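Local structure of beta-gamma-crystallin (Geodia cydonium, 4IAU) at residues Gln83-Phe94 against Ile110-Gln120. The protein is of unknown function but binds calcium and belongs to the beta/gamma-crystallin family of Greek key proteins. Sequence-based numbering, arbitrary orientation. Where two conformers were deposited one is given.
Sequences QVGATLYKHVNF and IGGVSSALISQ. With CA (calcium ion), chain B.
S115 binds the turn H91-F94, which follows strand 86-89 and is consistent with the folded hairpin of the crystallin Greek key motif. Its CB lies 3.6 Å from H91 O. A chi1 of 62° sets OG between backbone N and carbonyl carbon, where it touches Y89 CB. From there OG donates to H91 O (2.7 Å), in the carbonyl plane, and accepts from F94 N (3.0 Å). A small hydroxyl suits this place, since one atom serves two backbone groups and fixes the turn. F94 lays its CB over the centre of one face of the Y89 ring, while L117 sets CD2 over a face of the F94 ring in a CH-pi contact, 3.9 Å from the centroid. Behind them the strands run antiparallel, T87 and L117 exchanging two backbone bonds, until S114 and S115 both face Y89 in a classic beta bulge. There S114 OG, also hydrogen-bonded to N153, binds the calcium ion (2.4 Å), joined by K90 O, G112 O and, from beyond, D154. At G111 and G112 a CB would run into the preceding carbonyl oxygen, so glycine suits both. K90 O and G112 O stand only 2.9 Å apart, two acceptors that would probably repel without the cation; calcium therefore ties the two segments together at the turn.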
loop_
_atom_site.group_PDB
_atom_site.type_symbol
_atom_site.label_atom_id
_atom_site.label_comp_id
_atom_site.label_asym_id
_atom_site.label_seq_id
_atom_site.Cartn_x
_atom_site.Cartn_y
_atom_site.Cartn_z
ATOM N N GLN A 83 -7.420 -8.007 -5.135
ATOM C CA GLN A 83 -8.093 -9.204 -5.646
ATOM C C GLN A 83 -7.234 -10.464 -5.641
ATOM O O GLN A 83 -7.590 -11.433 -6.364
ATOM C CB GLN A 83 -8.614 -8.961 -7.064
ATOM C CG GLN A 83 -9.614 -7.824 -7.171
ATOM C CD GLN A 83 -10.088 -7.596 -8.592
ATOM O OE1 GLN A 83 -9.413 -7.974 -9.549
ATOM N NE2 GLN A 83 -11.246 -6.979 -8.740
ATOM N N VAL A 84 -6.175 -10.452 -4.868
ATOM C CA VAL A 84 -5.261 -11.585 -4.835
ATOM C C VAL A 84 -4.884 -11.938 -3.431
ATOM O O VAL A 84 -4.852 -13.133 -3.122
ATOM C CB VAL A 84 -3.992 -11.270 -5.647
ATOM C CG1 VAL A 84 -3.035 -12.466 -5.520
ATOM C CG2 VAL A 84 -4.273 -10.955 -7.109
ATOM N N GLY A 85 -4.575 -11.009 -2.555
ATOM C CA GLY A 85 -4.015 -11.350 -1.236
ATOM C C GLY A 85 -3.811 -10.126 -0.400
ATOM O O GLY A 85 -4.765 -9.335 -0.219
ATOM N N ALA A 86 -2.614 -9.924 0.130
ATOM C CA ALA A 86 -2.322 -8.855 1.064
ATOM C C ALA A 86 -0.978 -8.225 0.682
ATOM O O ALA A 86 -0.098 -8.898 0.147
ATOM C CB ALA A 86 -2.245 -9.369 2.492
ATOM N N THR A 87 -0.817 -6.938 1.017
ATOM C CA THR A 87 0.475 -6.248 0.894
ATOM C C THR A 87 0.811 -5.633 2.256
ATOM O O THR A 87 -0.051 -5.056 2.898
ATOM C CB THR A 87 0.472 -5.173 -0.207
ATOM O OG1 THR A 87 0.244 -5.782 -1.450
ATOM C CG2 THR A 87 1.786 -4.441 -0.330
ATOM N N LEU A 88 2.080 -5.819 2.653
ATOM C CA LEU A 88 2.642 -5.307 3.883
ATOM C C LEU A 88 3.560 -4.111 3.582
ATOM O O LEU A 88 4.209 -4.109 2.529
ATOM C CB LEU A 88 3.438 -6.384 4.596
ATOM C CG LEU A 88 2.677 -7.692 4.818
ATOM C CD1 LEU A 88 3.609 -8.674 5.539
ATOM C CD2 LEU A 88 1.416 -7.467 5.603
ATOM N N TYR A 89 3.643 -3.189 4.512
ATOM C CA TYR A 89 4.420 -1.961 4.319
ATOM C C TYR A 89 5.283 -1.685 5.534
ATOM O O TYR A 89 4.889 -1.933 6.694
ATOM C CB TYR A 89 3.475 -0.786 4.083
ATOM C CG TYR A 89 2.612 -0.952 2.880
ATOM C CD1 TYR A 89 3.018 -0.517 1.631
ATOM C CD2 TYR A 89 1.342 -1.542 2.962
ATOM C CE1 TYR A 89 2.207 -0.660 0.499
ATOM C CE2 TYR A 89 0.544 -1.700 1.856
ATOM C CZ TYR A 89 0.983 -1.259 0.614
ATOM O OH TYR A 89 0.138 -1.442 -0.461
ATOM N N LYS A 90 6.477 -1.168 5.265
ATOM C CA LYS A 90 7.446 -0.886 6.335
ATOM C C LYS A 90 6.968 0.230 7.249
ATOM O O LYS A 90 7.212 0.196 8.448
ATOM C CB LYS A 90 8.783 -0.501 5.715
ATOM C CG LYS A 90 9.870 -0.237 6.738
ATOM C CD LYS A 90 11.193 0.132 6.116
ATOM C CE LYS A 90 12.264 0.320 7.147
ATOM N NZ LYS A 90 13.544 0.769 6.498
ATOM N N HIS A 91 6.295 1.253 6.728
ATOM C CA HIS A 91 5.875 2.399 7.532
ATOM C C HIS A 91 4.358 2.375 7.741
ATOM O O HIS A 91 3.626 1.712 6.999
ATOM C CB HIS A 91 6.288 3.693 6.904
ATOM C CG HIS A 91 7.728 3.838 6.674
ATOM N ND1 HIS A 91 8.664 3.434 7.589
ATOM C CD2 HIS A 91 8.383 4.303 5.610
ATOM C CE1 HIS A 91 9.865 3.674 7.087
ATOM N NE2 HIS A 91 9.743 4.211 5.891
ATOM N N VAL A 92 3.944 3.104 8.760
ATOM C CA VAL A 92 2.520 3.380 8.917
ATOM C C VAL A 92 2.009 4.043 7.633
ATOM O O VAL A 92 2.751 4.589 6.816
ATOM C CB VAL A 92 2.223 4.250 10.128
ATOM C CG1 VAL A 92 2.594 3.552 11.437
ATOM C CG2 VAL A 92 2.886 5.644 10.037
ATOM N N ASN A 93 0.684 3.982 7.448
ATOM C CA ASN A 93 0.050 4.691 6.345
ATOM C C ASN A 93 0.633 4.259 4.993
ATOM O O ASN A 93 0.763 5.015 4.047
ATOM C CB ASN A 93 0.148 6.193 6.480
ATOM C CG ASN A 93 -0.483 6.685 7.778
ATOM O OD1 ASN A 93 -1.429 6.098 8.284
ATOM N ND2 ASN A 93 0.106 7.744 8.318
ATOM N N PHE A 94 0.974 2.969 4.925
ATOM C CA PHE A 94 1.332 2.314 3.677
ATOM C C PHE A 94 2.588 2.887 3.083
ATOM O O PHE A 94 2.796 2.828 1.844
ATOM C CB PHE A 94 0.164 2.272 2.677
ATOM C CG PHE A 94 -1.111 1.978 3.397
ATOM C CD1 PHE A 94 -1.265 0.772 4.107
ATOM C CD2 PHE A 94 -2.153 2.879 3.445
ATOM C CE1 PHE A 94 -2.380 0.541 4.868
ATOM C CE2 PHE A 94 -3.263 2.646 4.192
ATOM C CZ PHE A 94 -3.382 1.457 4.918
ATOM N N ILE A 110 11.235 -6.953 6.044
ATOM C CA ILE A 110 11.191 -5.671 5.312
ATOM C C ILE A 110 11.686 -4.520 6.194
ATOM O O ILE A 110 11.523 -3.353 5.785
ATOM C CB ILE A 110 9.828 -5.346 4.719
ATOM C CG1 ILE A 110 8.758 -5.078 5.724
ATOM C CG2 ILE A 110 9.463 -6.446 3.722
ATOM C CD1 ILE A 110 7.418 -4.597 5.098
ATOM N N GLY A 111 12.317 -4.805 7.306
ATOM C CA GLY A 111 12.796 -3.747 8.190
ATOM C C GLY A 111 11.742 -3.333 9.174
ATOM O O GLY A 111 11.945 -2.283 9.810
ATOM N N GLY A 112 10.729 -4.142 9.386
ATOM C CA GLY A 112 9.744 -3.921 10.441
ATOM C C GLY A 112 8.408 -3.482 9.855
ATOM O O GLY A 112 8.229 -2.342 9.400
ATOM N N VAL A 113 7.441 -4.377 9.857
ATOM C CA VAL A 113 6.125 -4.105 9.281
ATOM C C VAL A 113 5.357 -3.141 10.172
ATOM O O VAL A 113 5.237 -3.374 11.375
ATOM C CB VAL A 113 5.300 -5.395 9.123
ATOM C CG1 VAL A 113 3.887 -5.082 8.643
ATOM C CG2 VAL A 113 5.994 -6.357 8.166
ATOM N N SER A 114 4.769 -2.104 9.575
ATOM C CA SER A 114 3.944 -1.165 10.292
ATOM C C SER A 114 2.545 -0.900 9.727
ATOM O O SER A 114 1.783 -0.217 10.397
ATOM C CB SER A 114 4.666 0.180 10.474
ATOM O OG SER A 114 5.901 0.004 11.155
ATOM N N SER A 115 2.183 -1.422 8.566
ATOM C CA SER A 115 0.819 -1.302 8.074
ATOM C C SER A 115 0.585 -2.371 7.014
ATOM O O SER A 115 1.521 -3.039 6.543
ATOM C CB SER A 115 0.496 0.102 7.541
ATOM O OG SER A 115 1.316 0.446 6.426
ATOM N N ALA A 116 -0.699 -2.545 6.628
ATOM C CA ALA A 116 -1.040 -3.580 5.663
ATOM C C ALA A 116 -2.375 -3.271 5.004
ATOM O O ALA A 116 -3.264 -2.697 5.629
ATOM C CB ALA A 116 -1.150 -4.959 6.290
ATOM N N LEU A 117 -2.508 -3.728 3.761
ATOM C CA LEU A 117 -3.761 -3.772 3.054
ATOM C C LEU A 117 -4.074 -5.225 2.738
ATOM O O LEU A 117 -3.312 -5.865 2.026
ATOM C CB LEU A 117 -3.719 -2.953 1.753
ATOM C CG LEU A 117 -3.562 -1.461 1.985
ATOM C CD1 LEU A 117 -3.274 -0.738 0.660
ATOM C CD2 LEU A 117 -4.807 -0.873 2.635
ATOM N N ILE A 118 -5.204 -5.731 3.258
ATOM C CA ILE A 118 -5.616 -7.096 2.961
ATOM C C ILE A 118 -6.796 -6.999 2.011
ATOM O O ILE A 118 -7.879 -6.532 2.391
ATOM C CB ILE A 118 -5.963 -7.921 4.205
ATOM C CG1 ILE A 118 -4.792 -7.936 5.190
ATOM C CG2 ILE A 118 -6.348 -9.320 3.771
ATOM C CD1 ILE A 118 -4.990 -8.770 6.438
ATOM N N SER A 119 -6.602 -7.446 0.771
ATOM C CA SER A 119 -7.679 -7.426 -0.209
ATOM C C SER A 119 -8.459 -8.733 -0.237
ATOM O O SER A 119 -9.666 -8.730 -0.480
ATOM C CB SER A 119 -7.161 -7.100 -1.611
ATOM O OG SER A 119 -8.222 -7.104 -2.571
ATOM N N GLN A 120 -7.804 -9.860 -0.035
ATOM C CA GLN A 120 -8.445 -11.149 -0.165
ATOM C C GLN A 120 -7.835 -12.090 0.852
ATOM O O GLN A 120 -6.642 -12.032 1.116
ATOM C CB GLN A 120 -8.219 -11.729 -1.568
ATOM C CG GLN A 120 -9.178 -12.800 -1.987
ATOM C CD GLN A 120 -8.797 -13.334 -3.359
ATOM O OE1 GLN A 120 -9.497 -13.067 -4.379
ATOM N NE2 GLN A 120 -7.680 -13.921 -3.704
HETATM CA CA CA B . 8.176 -0.096 10.500
HETATM O O HOH W 1 13.997 -1.954 5.000
HETATM O O HOH W 2 10.513 -0.070 10.270
#